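Local structure of glycoside hydrolase family 31 (Trueperella pyogenes, 5I0F) at residues L650-A653 with M654-H658; D144-I147 with P148-L152; F338-F341 with R342-Y346. The protein degrades cycloalternan, probably hydrolysing its alpha-glucosidic bonds, by way of a covalent glycosyl-enzyme intermediate. All blocks are in the same frame, centred on the assembly; numbering follows the deposited sequence.

Contact 1: residues L650-A653 with M654-H658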
ATOM      1  N   LEU A 650     -10.066   8.468  13.753  1.00 21.36           N
ATOM      2  CA  LEU A 650      -9.442   9.577  14.482  1.00 21.41           C
ATOM      3  C   LEU A 650      -9.249  10.719  13.493  1.00 20.99           C
ATOM      4  O   LEU A 650      -9.691  11.819  13.737  1.00 21.30           O
ATOM      5  CB  LEU A 650      -8.118   9.161  15.111  1.00 21.55           C
ATOM      6  CG  LEU A 650      -7.358  10.214  15.910  1.00 21.60           C
ATOM      7  CD1 LEU A 650      -8.140  10.611  17.154  1.00 22.15           C
ATOM      8  CD2 LEU A 650      -5.995   9.671  16.304  1.00 21.69           C
ATOM      9  N   MET A 651      -8.612  10.433  12.361  1.00 20.33           N
ATOM     10  CA  MET A 651      -8.540  11.371  11.236  1.00 20.17           C
ATOM     11  C   MET A 651      -9.782  11.165  10.397  1.00 20.48           C
ATOM     12  O   MET A 651      -9.889  10.191   9.653  1.00 19.93           O
ATOM     13  CB  MET A 651      -7.264  11.136  10.422  1.00 19.98           C
ATOM     14  CG  MET A 651      -7.059  12.105   9.279  1.00 20.23           C
ATOM     15  SD  MET A 651      -5.380  11.944   8.632  1.00 20.60           S
ATOM     16  CE  MET A 651      -5.344  13.284   7.437  1.00 20.29           C
ATOM     17  N   ARG A 652     -10.741  12.084  10.552  1.00 20.93           N
ATOM     18  CA  ARG A 652     -12.158  11.745  10.379  1.00 21.10           C
ATOM     19  C   ARG A 652     -12.808  12.647   9.347  1.00 21.01           C
ATOM     20  O   ARG A 652     -12.915  13.853   9.551  1.00 20.99           O
ATOM     21  CB  ARG A 652     -12.887  11.858  11.733  1.00 21.62           C
ATOM     22  CG  ARG A 652     -14.382  11.543  11.727  1.00 22.51           C
ATOM     23  CD  ARG A 652     -15.012  11.813  13.097  1.00 23.30           C
ATOM     24  NE  ARG A 652     -14.284  11.083  14.145  1.00 23.89           N
ATOM     25  CZ  ARG A 652     -14.526  11.178  15.450  1.00 24.96           C
ATOM     26  NH1 ARG A 652     -15.504  11.950  15.904  1.00 25.60           N
ATOM     27  NH2 ARG A 652     -13.797  10.469  16.302  1.00 24.97           N
ATOM     28  N   ALA A 653     -13.266  12.067   8.245  1.00 20.85           N
ATOM     29  CA  ALA A 653     -14.037  12.834   7.274  1.00 21.11           C
ATOM     30  C   ALA A 653     -15.232  13.521   7.946  1.00 22.55           C
ATOM     31  O   ALA A 653     -15.791  13.034   8.934  1.00 21.89           O
ATOM     32  CB  ALA A 653     -14.504  11.952   6.157  1.00 20.97           C
ATOM     33  N   MET A 654     -15.629  14.650   7.389  1.00 24.33           N
ATOM     34  CA  MET A 654     -16.683  15.484   7.982  1.00 26.44           C
ATOM     35  C   MET A 654     -18.041  14.795   8.042  1.00 25.09           C
ATOM     36  O   MET A 654     -18.860  15.090   8.914  1.00 24.78           O
ATOM     37  CB  MET A 654     -16.825  16.762   7.182  1.00 29.39           C
ATOM     38  CG  MET A 654     -15.545  17.552   7.062  1.00 32.39           C
ATOM     39  SD  MET A 654     -15.286  18.568   8.510  1.00 39.52           S
ATOM     40  CE  MET A 654     -16.354  19.904   7.989  1.00 38.67           C
ATOM     41  N   PHE A 655     -18.286  13.876   7.106  1.00 23.90           N
ATOM     42  CA  PHE A 655     -19.583  13.216   7.016  1.00 23.93           C
ATOM     43  C   PHE A 655     -19.908  12.333   8.215  1.00 24.00           C
ATOM     44  O   PHE A 655     -21.072  12.032   8.416  1.00 24.18           O
ATOM     45  CB  PHE A 655     -19.769  12.453   5.680  1.00 23.63           C
ATOM     46  CG  PHE A 655     -18.966  11.186   5.557  1.00 22.79           C
ATOM     47  CD1 PHE A 655     -19.426  10.001   6.106  1.00 22.78           C
ATOM     48  CD2 PHE A 655     -17.795  11.158   4.827  1.00 22.11           C
ATOM     49  CE1 PHE A 655     -18.710   8.825   5.967  1.00 22.28           C
ATOM     50  CE2 PHE A 655     -17.060   9.987   4.694  1.00 21.66           C
ATOM     51  CZ  PHE A 655     -17.523   8.813   5.256  1.00 21.57           C
ATOM     52  N   TYR A 656     -18.914  11.912   9.008  1.00 23.72           N
ATOM     53  CA  TYR A 656     -19.214  11.069  10.175  1.00 24.69           C
ATOM     54  C   TYR A 656     -20.063  11.806  11.220  1.00 27.04           C
ATOM     55  O   TYR A 656     -20.964  11.215  11.796  1.00 28.92           O
ATOM     56  CB  TYR A 656     -17.936  10.465  10.819  1.00 23.54           C
ATOM     57  CG  TYR A 656     -17.414   9.340   9.973  1.00 22.54           C
ATOM     58  CD1 TYR A 656     -18.042   8.098   9.970  1.00 22.64           C
ATOM     59  CD2 TYR A 656     -16.345   9.534   9.111  1.00 22.10           C
ATOM     60  CE1 TYR A 656     -17.590   7.068   9.150  1.00 22.23           C
ATOM     61  CE2 TYR A 656     -15.878   8.511   8.281  1.00 21.90           C
ATOM     62  CZ  TYR A 656     -16.508   7.288   8.296  1.00 21.88           C
ATOM     63  OH  TYR A 656     -16.054   6.281   7.468  1.00 21.71           O
ATOM     64  N   ASP A 657     -19.774  13.084  11.445  1.00 28.36           N
ATOM     65  CA  ASP A 657     -20.469  13.868  12.457  1.00 30.17           C
ATOM     66  C   ASP A 657     -21.383  14.937  11.852  1.00 30.97           C
ATOM     67  O   ASP A 657     -22.202  15.480  12.583  1.00 31.07           O
ATOM     68  CB  ASP A 657     -19.457  14.545  13.404  1.00 31.50           C
ATOM     69  CG  ASP A 657     -18.497  13.557  14.075  1.00 32.85           C
ATOM     70  OD1 ASP A 657     -18.960  12.484  14.515  1.00 33.80           O
ATOM     71  OD2 ASP A 657     -17.274  13.863  14.176  1.00 34.41           O
ATOM     72  N   HIS A 658     -21.248  15.251  10.555  1.00 30.69           N
ATOM     73  CA  HIS A 658     -21.988  16.361   9.923  1.00 31.81           C
ATOM     74  C   HIS A 658     -22.597  16.008   8.558  1.00 31.77           C
ATOM     75  O   HIS A 658     -22.742  16.885   7.707  1.00 32.16           O
ATOM     76  CB  HIS A 658     -21.078  17.600   9.788  1.00 32.60           C
ATOM     77  CG  HIS A 658     -20.414  17.995  11.069  1.00 33.50           C
ATOM     78  ND1 HIS A 658     -19.102  17.685  11.352  1.00 34.74           N
ATOM     79  CD2 HIS A 658     -20.896  18.620  12.166  1.00 34.69           C
ATOM     80  CE1 HIS A 658     -18.796  18.125  12.563  1.00 34.36           C
ATOM     81  NE2 HIS A 658     -19.870  18.696  13.075  1.00 34.62           N
TER
HETATM   82  O   HOH W   1     -17.124  14.066  11.209  1.00 28.73           O
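Arg-652 and Asp-657 form a salt bridge where the edge strand 651-652 of the C-terminal beta domain gives way to a weakly bonded helical turn, and this strand-to-helix junction illustrates how one arginine can tie such a corner together. The bridge runs from NH1 of Arg-652 to OD2 of Asp-657 at 3.1 Å and is nearly straight (169°). The carboxylate oxygen lies in the guanidinium plane and offers its syn lone pair, although the two flat groups are turned 74° apart. Both charges have a second partner: Asp-675 pairs with the same NH1, and Lys-648 with OD1 of Asp-657, so the aspartate probably stays ionised.

Apolar contact accompanies the charges. With CG anti to the backbone N (chi1 180°), the arginine chain passes obliquely across Tyr-656, CG of Arg-652 lying 3.8 Å from CB of the tyrosine, before bending at chi3 toward the acid. Ala-653 turns its methyl to the other aromatic side chain, CB lying 3.5 Å from CE2 of Phe-655. Pro-273, of helix 273-284, touches both aromatic side chains.

Backbone polarity is met at the turn itself. Tyr-656 N gives Ala-653 O a weak bond, while a water donates to Ala-653 O at 2.8 Å and accepts from Asp-657 N at 2.8 Å.

Contact 2: residues D144-I147 with P148-L152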
ATOM      1  N   ASP A 144     -31.644  -3.146  -0.244  1.00 42.13           N
ATOM      2  CA  ASP A 144     -32.555  -2.690  -1.313  1.00 42.02           C
ATOM      3  C   ASP A 144     -31.890  -2.053  -2.540  1.00 37.70           C
ATOM      4  O   ASP A 144     -32.604  -1.636  -3.451  1.00 37.69           O
ATOM      5  CB  ASP A 144     -33.645  -1.736  -0.735  1.00 45.73           C
ATOM      6  CG  ASP A 144     -33.070  -0.448  -0.094  1.00 47.98           C
ATOM      7  OD1 ASP A 144     -31.983   0.021  -0.476  1.00 49.95           O
ATOM      8  OD2 ASP A 144     -33.729   0.116   0.809  1.00 51.89           O
ATOM      9  N   ARG A 145     -30.555  -1.967  -2.584  1.00 33.45           N
ATOM     10  CA  ARG A 145     -29.880  -1.336  -3.737  1.00 31.26           C
ATOM     11  C   ARG A 145     -29.417  -2.294  -4.838  1.00 28.98           C
ATOM     12  O   ARG A 145     -29.124  -1.855  -5.941  1.00 27.34           O
ATOM     13  CB  ARG A 145     -28.715  -0.457  -3.273  1.00 30.46           C
ATOM     14  CG  ARG A 145     -29.113   0.671  -2.314  1.00 30.60           C
ATOM     15  CD  ARG A 145     -30.261   1.540  -2.824  1.00 31.04           C
ATOM     16  NE  ARG A 145     -30.471   2.712  -1.959  1.00 31.40           N
ATOM     17  CZ  ARG A 145     -29.809   3.869  -2.035  1.00 30.71           C
ATOM     18  NH1 ARG A 145     -28.889   4.079  -2.976  1.00 29.43           N
ATOM     19  NH2 ARG A 145     -30.095   4.846  -1.158  1.00 30.93           N
ATOM     20  N   PHE A 146     -29.357  -3.588  -4.549  1.00 28.16           N
ATOM     21  CA  PHE A 146     -28.998  -4.594  -5.565  1.00 27.12           C
ATOM     22  C   PHE A 146     -30.031  -4.593  -6.678  1.00 27.39           C
ATOM     23  O   PHE A 146     -31.216  -4.644  -6.394  1.00 27.69           O
ATOM     24  CB  PHE A 146     -28.967  -5.975  -4.915  1.00 27.37           C
ATOM     25  CG  PHE A 146     -28.651  -7.113  -5.862  1.00 27.25           C
ATOM     26  CD1 PHE A 146     -27.468  -7.128  -6.584  1.00 27.34           C
ATOM     27  CD2 PHE A 146     -29.513  -8.203  -5.983  1.00 28.48           C
ATOM     28  CE1 PHE A 146     -27.153  -8.190  -7.425  1.00 27.40           C
ATOM     29  CE2 PHE A 146     -29.199  -9.270  -6.818  1.00 28.46           C
ATOM     30  CZ  PHE A 146     -28.027  -9.256  -7.546  1.00 27.72           C
ATOM     31  N   ILE A 147     -29.578  -4.543  -7.926  1.00 26.83           N
ATOM     32  CA  ILE A 147     -30.435  -4.628  -9.099  1.00 27.39           C
ATOM     33  C   ILE A 147     -30.529  -6.109  -9.491  1.00 27.91           C
ATOM     34  O   ILE A 147     -29.570  -6.663 -10.048  1.00 26.98           O
ATOM     35  CB  ILE A 147     -29.835  -3.820 -10.274  1.00 27.53           C
ATOM     36  CG1 ILE A 147     -29.582  -2.342  -9.876  1.00 27.52           C
ATOM     37  CG2 ILE A 147     -30.702  -3.924 -11.516  1.00 28.11           C
ATOM     38  CD1 ILE A 147     -30.814  -1.558  -9.462  1.00 28.25           C
ATOM     39  N   PRO A 148     -31.662  -6.768  -9.181  1.00 29.20           N
ATOM     40  CA  PRO A 148     -31.689  -8.235  -9.301  1.00 30.15           C
ATOM     41  C   PRO A 148     -31.480  -8.827 -10.701  1.00 30.42           C
ATOM     42  O   PRO A 148     -30.982  -9.939 -10.799  1.00 30.61           O
ATOM     43  CB  PRO A 148     -33.051  -8.637  -8.717  1.00 30.87           C
ATOM     44  CG  PRO A 148     -33.873  -7.401  -8.684  1.00 31.26           C
ATOM     45  CD  PRO A 148     -32.952  -6.219  -8.704  1.00 30.07           C
ATOM     46  N   ASP A 149     -31.832  -8.116 -11.767  1.00 31.61           N
ATOM     47  CA  ASP A 149     -31.557  -8.637 -13.132  1.00 33.11           C
ATOM     48  C   ASP A 149     -30.158  -8.245 -13.685  1.00 31.72           C
ATOM     49  O   ASP A 149     -29.838  -8.543 -14.841  1.00 30.74           O
ATOM     50  CB  ASP A 149     -32.677  -8.259 -14.122  1.00 35.62           C
ATOM     51  CG  ASP A 149     -32.697  -6.763 -14.480  1.00 38.37           C
ATOM     52  OD1 ASP A 149     -31.876  -5.964 -13.954  1.00 41.17           O
ATOM     53  OD2 ASP A 149     -33.551  -6.375 -15.310  1.00 42.35           O
ATOM     54  N   SER A 150     -29.333  -7.604 -12.860  1.00 29.51           N
ATOM     55  CA  SER A 150     -28.023  -7.112 -13.301  1.00 28.52           C
ATOM     56  C   SER A 150     -26.905  -8.163 -13.454  1.00 27.76           C
ATOM     57  O   SER A 150     -26.035  -7.975 -14.285  1.00 28.29           O
ATOM     58  CB  SER A 150     -27.570  -5.957 -12.390  1.00 27.65           C
ATOM     59  OG  SER A 150     -27.147  -6.407 -11.105  1.00 26.54           O
ATOM     60  N   PRO A 151     -26.926  -9.284 -12.700  1.00 27.84           N
ATOM     61  CA  PRO A 151     -25.772 -10.196 -12.813  1.00 27.64           C
ATOM     62  C   PRO A 151     -25.474 -10.764 -14.207  1.00 28.48           C
ATOM     63  O   PRO A 151     -26.355 -11.318 -14.862  1.00 29.48           O
ATOM     64  CB  PRO A 151     -26.107 -11.328 -11.837  1.00 28.11           C
ATOM     65  CG  PRO A 151     -27.022 -10.713 -10.843  1.00 27.93           C
ATOM     66  CD  PRO A 151     -27.848  -9.727 -11.633  1.00 28.46           C
ATOM     67  N   LEU A 152     -24.245 -10.588 -14.665  1.00 27.84           N
ATOM     68  CA  LEU A 152     -23.732 -11.242 -15.872  1.00 28.17           C
ATOM     69  C   LEU A 152     -22.476 -12.051 -15.525  1.00 27.09           C
ATOM     70  O   LEU A 152     -21.570 -11.532 -14.864  1.00 26.41           O
ATOM     71  CB  LEU A 152     -23.395 -10.195 -16.923  1.00 29.00           C
ATOM     72  CG  LEU A 152     -24.573  -9.487 -17.609  1.00 30.60           C
ATOM     73  CD1 LEU A 152     -24.069  -8.318 -18.448  1.00 30.90           C
ATOM     74  CD2 LEU A 152     -25.363 -10.458 -18.461  1.00 31.41           C
TER
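A type I beta turn from Ile-147 to Ser-150, in the loop between strands 138-141 and 152-155, brings Ser-150 back onto Ile-147 and shows how a single carbonyl can organise a short connection. Ile-147 O accepts twice from the same residue. The backbone N of Ser-150 reaches Ile-147 O at 3.0 Å, from above the carbonyl plane, in the bond that closes the turn. The hydroxyl OG of Ser-150 donates to Ile-147 O at 2.7 Å and lies in the carbonyl plane. This second bond depends on a chi1 of 74°, which sets OG between the serine's own N and carbonyl carbon and brings it to Ile-147 O. OG is also bonded to the backbone N of Ala-166 in strand 160-168, so the hydroxyl links the turn to the neighbouring strand.

Phe-146, just before the turn, packs against both prolines. Its CG stands anti to the backbone N (chi1 178°), which carries the ring to Pro-148 on one face and Pro-151 at the edge. Pro-148 N lies over that face near the rim, and CE2 of Phe-146 comes within 3.7 Å of Pro-148 CA. Pro-151 places its CG 3.7 Å from CZ of Phe-146, the two side chains crossing at about a right angle. Ile-139 of strand 138-141 touches both Phe-146 and Pro-151. On the exposed part of the turn, CG2 of Ile-147 and OD1 of Asp-149 are 3.4 Å apart, with the two side chains side by side. A proline at the second position and an aspartate at the third are residues favoured at those places in type I turns.

Contact 3: residues F338-F341 with R342-Y346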
ATOM      1  N   PHE A 338      18.728  -9.244   6.549  1.00 21.48           N
ATOM      2  CA  PHE A 338      17.850  -8.393   7.387  1.00 20.98           C
ATOM      3  C   PHE A 338      17.493  -9.007   8.736  1.00 20.87           C
ATOM      4  O   PHE A 338      16.392  -8.857   9.250  1.00 19.95           O
ATOM      5  CB  PHE A 338      16.651  -7.917   6.573  1.00 20.97           C
ATOM      6  CG  PHE A 338      17.077  -7.222   5.325  1.00 21.37           C
ATOM      7  CD1 PHE A 338      17.455  -5.888   5.368  1.00 21.16           C
ATOM      8  CD2 PHE A 338      17.240  -7.938   4.123  1.00 22.14           C
ATOM      9  CE1 PHE A 338      17.954  -5.250   4.247  1.00 21.61           C
ATOM     10  CE2 PHE A 338      17.730  -7.291   2.981  1.00 22.47           C
ATOM     11  CZ  PHE A 338      18.086  -5.949   3.041  1.00 21.97           C
ATOM     12  N   THR A 339      18.491  -9.687   9.311  1.00 20.82           N
ATOM     13  CA  THR A 339      18.367 -10.379  10.575  1.00 21.45           C
ATOM     14  C   THR A 339      19.475 -10.016  11.589  1.00 20.51           C
ATOM     15  O   THR A 339      19.269 -10.119  12.794  1.00 20.05           O
ATOM     16  CB  THR A 339      18.374 -11.905  10.276  1.00 23.35           C
ATOM     17  OG1 THR A 339      17.286 -12.188   9.374  1.00 25.98           O
ATOM     18  CG2 THR A 339      18.165 -12.668  11.472  1.00 24.35           C
ATOM     19  N   ILE A 340      20.624  -9.581  11.085  1.00 19.94           N
ATOM     20  CA  ILE A 340      21.851  -9.359  11.852  1.00 19.92           C
ATOM     21  C   ILE A 340      22.352  -7.941  11.589  1.00 19.48           C
ATOM     22  O   ILE A 340      22.412  -7.531  10.441  1.00 19.01           O
ATOM     23  CB  ILE A 340      22.921 -10.365  11.398  1.00 20.37           C
ATOM     24  CG1 ILE A 340      22.390 -11.805  11.623  1.00 20.69           C
ATOM     25  CG2 ILE A 340      24.255 -10.104  12.093  1.00 20.84           C
ATOM     26  CD1 ILE A 340      23.249 -12.892  11.065  1.00 21.56           C
ATOM     27  N   PHE A 341      22.734  -7.224  12.653  1.00 19.09           N
ATOM     28  CA  PHE A 341      23.294  -5.877  12.534  1.00 19.35           C
ATOM     29  C   PHE A 341      24.592  -5.849  11.695  1.00 19.92           C
ATOM     30  O   PHE A 341      25.420  -6.774  11.777  1.00 20.80           O
ATOM     31  CB  PHE A 341      23.563  -5.266  13.923  1.00 19.43           C
ATOM     32  CG  PHE A 341      22.377  -4.556  14.541  1.00 19.39           C
ATOM     33  CD1 PHE A 341      21.429  -5.252  15.281  1.00 19.43           C
ATOM     34  CD2 PHE A 341      22.209  -3.182  14.387  1.00 18.94           C
ATOM     35  CE1 PHE A 341      20.353  -4.608  15.855  1.00 19.11           C
ATOM     36  CE2 PHE A 341      21.130  -2.529  14.961  1.00 19.06           C
ATOM     37  CZ  PHE A 341      20.197  -3.244  15.699  1.00 18.88           C
ATOM     38  N   ARG A 342      24.768  -4.805  10.886  1.00 19.84           N
ATOM     39  CA  ARG A 342      25.946  -4.710  10.026  1.00 20.57           C
ATOM     40  C   ARG A 342      27.242  -4.792  10.856  1.00 20.99           C
ATOM     41  O   ARG A 342      27.328  -4.190  11.942  1.00 19.74           O
ATOM     42  CB  ARG A 342      25.958  -3.439   9.185  1.00 20.58           C
ATOM     43  CG  ARG A 342      27.008  -3.453   8.089  1.00 21.11           C
ATOM     44  CD  ARG A 342      26.703  -2.427   7.016  1.00 21.48           C
ATOM     45  NE  ARG A 342      26.634  -1.039   7.512  1.00 21.61           N
ATOM     46  CZ  ARG A 342      27.611  -0.118   7.449  1.00 22.01           C
ATOM     47  NH1 ARG A 342      27.384   1.113   7.912  1.00 22.11           N
ATOM     48  NH2 ARG A 342      28.818  -0.392   6.955  1.00 23.12           N
ATOM     49  N   ASP A 343      28.209  -5.551  10.325  1.00 22.11           N
ATOM     50  CA  ASP A 343      29.538  -5.820  10.947  1.00 23.00           C
ATOM     51  C   ASP A 343      29.564  -6.753  12.155  1.00 23.76           C
ATOM     52  O   ASP A 343      30.649  -7.037  12.678  1.00 24.38           O
ATOM     53  CB  ASP A 343      30.307  -4.515  11.286  1.00 23.82           C
ATOM     54  CG  ASP A 343      30.610  -3.665  10.054  1.00 24.41           C
ATOM     55  OD1 ASP A 343      30.777  -4.229   8.949  1.00 24.39           O
ATOM     56  OD2 ASP A 343      30.670  -2.421  10.210  1.00 24.87           O
ATOM     57  N   ALA A 344      28.419  -7.253  12.617  1.00 23.43           N
ATOM     58  CA  ALA A 344      28.416  -8.199  13.732  1.00 23.78           C
ATOM     59  C   ALA A 344      29.144  -9.463  13.319  1.00 24.43           C
ATOM     60  O   ALA A 344      29.087  -9.853  12.157  1.00 23.99           O
ATOM     61  CB  ALA A 344      26.982  -8.527  14.172  1.00 23.57           C
ATOM     62  N   ARG A 345      29.852 -10.064  14.262  1.00 25.89           N
ATOM     63  CA  ARG A 345      30.570 -11.324  14.049  1.00 27.74           C
ATOM     64  C   ARG A 345      29.901 -12.458  14.822  1.00 27.41           C
ATOM     65  O   ARG A 345      29.369 -12.258  15.911  1.00 27.29           O
ATOM     66  CB  ARG A 345      32.041 -11.180  14.458  1.00 29.96           C
ATOM     67  CG  ARG A 345      32.767 -10.087  13.674  1.00 31.38           C
ATOM     68  CD  ARG A 345      34.253 -10.051  13.914  1.00 33.87           C
ATOM     69  NE  ARG A 345      34.910 -11.226  13.342  1.00 36.76           N
ATOM     70  CZ  ARG A 345      36.139 -11.655  13.650  1.00 39.40           C
ATOM     71  NH1 ARG A 345      36.615 -12.747  13.053  1.00 40.57           N
ATOM     72  NH2 ARG A 345      36.900 -11.027  14.548  1.00 40.23           N
ATOM     73  N   TYR A 346      29.977 -13.657  14.263  1.00 27.42           N
ATOM     74  CA  TYR A 346      29.251 -14.811  14.788  1.00 27.50           C
ATOM     75  C   TYR A 346      29.755 -16.090  14.115  1.00 28.94           C
ATOM     76  O   TYR A 346      30.355 -16.052  13.040  1.00 27.81           O
ATOM     77  CB  TYR A 346      27.739 -14.661  14.516  1.00 26.62           C
ATOM     78  CG  TYR A 346      27.451 -14.323  13.068  1.00 26.06           C
ATOM     79  CD1 TYR A 346      27.410 -12.991  12.633  1.00 25.90           C
ATOM     80  CD2 TYR A 346      27.266 -15.326  12.119  1.00 26.52           C
ATOM     81  CE1 TYR A 346      27.185 -12.672  11.297  1.00 25.95           C
ATOM     82  CE2 TYR A 346      27.032 -15.019  10.783  1.00 26.47           C
ATOM     83  CZ  TYR A 346      26.991 -13.690  10.375  1.00 25.83           C
ATOM     84  OH  TYR A 346      26.768 -13.377   9.071  1.00 24.97           O
TER
HETATM   85  O   HOH W   2      27.055  -8.839  10.303  1.00 28.22           O
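Ile-340 lays its side chain against Tyr-346 and Ala-344 across a type II beta turn, Phe-341 to Ala-344, in the long loop that follows the second strand of the TIM barrel. The isoleucine divides its two branches between these partners. CG1 is anti to the carbonyl carbon and the chain continues extended to CD1, which sits over one face of the Tyr-346 ring. This is a CH-pi contact: Ile-340 CD1 is 4.2 Å from the centroid of the Tyr-346 ring and 24° off the ring normal, displaced toward the rim near CE1 and CZ. The other branch, CG2 of Ile-340, meets the methyl CB of Ala-344 at 3.8 Å. For the tyrosine, a chi1 of 50° places CG between the backbone N and the carbonyl carbon and directs the ring toward Ile-340, while chi2 (-89°) turns it to meet CD1 with one face. His-354 meets the same ring edge-to-face, and Glu-401 of helix 400-412 touches both Ile-340 and Tyr-346.

The side chains of the first three turn residues lead away from this cluster. Phe-341 carries its ring to edge-to-face contacts with Trp-332 and Trp-367. The bend of Arg-342 at chi3 goes with a bond from its NH1 to Asn-305 O, and Asp-343, which takes the third position with the positive phi that type II geometry demands, receives the backbone N of Ala-366 at OD2.

The turn is closed by Ala-344 N, which donates to Phe-341 O at 3.2 Å. A water donates to Phe-341 O as well, at 3.0 Å, and to Ala-344 O at 2.9 Å.

In the fold
The three contacts are local turns and a junction set far apart in one chain. Contact 3 is the one tied to the glycan pocket: Phe-338 in its first segment touches a bound glucose, and the side chain of Arg-342 is about 9 Å from one. Contacts 1 and 2 each lie on the other side of the chain's centre from it, their centres about 46 Å and 58 Å from that of contact 3. Between contacts 1 and 2 the centres are about 31 Å apart and the nearest atoms about 14 Å, so they do not touch. Calcium ions lie near two of the three, about 5 Å from the side chain of Pro-151 in contact 2 and about 7 Å from that of Tyr-346 in contact 3.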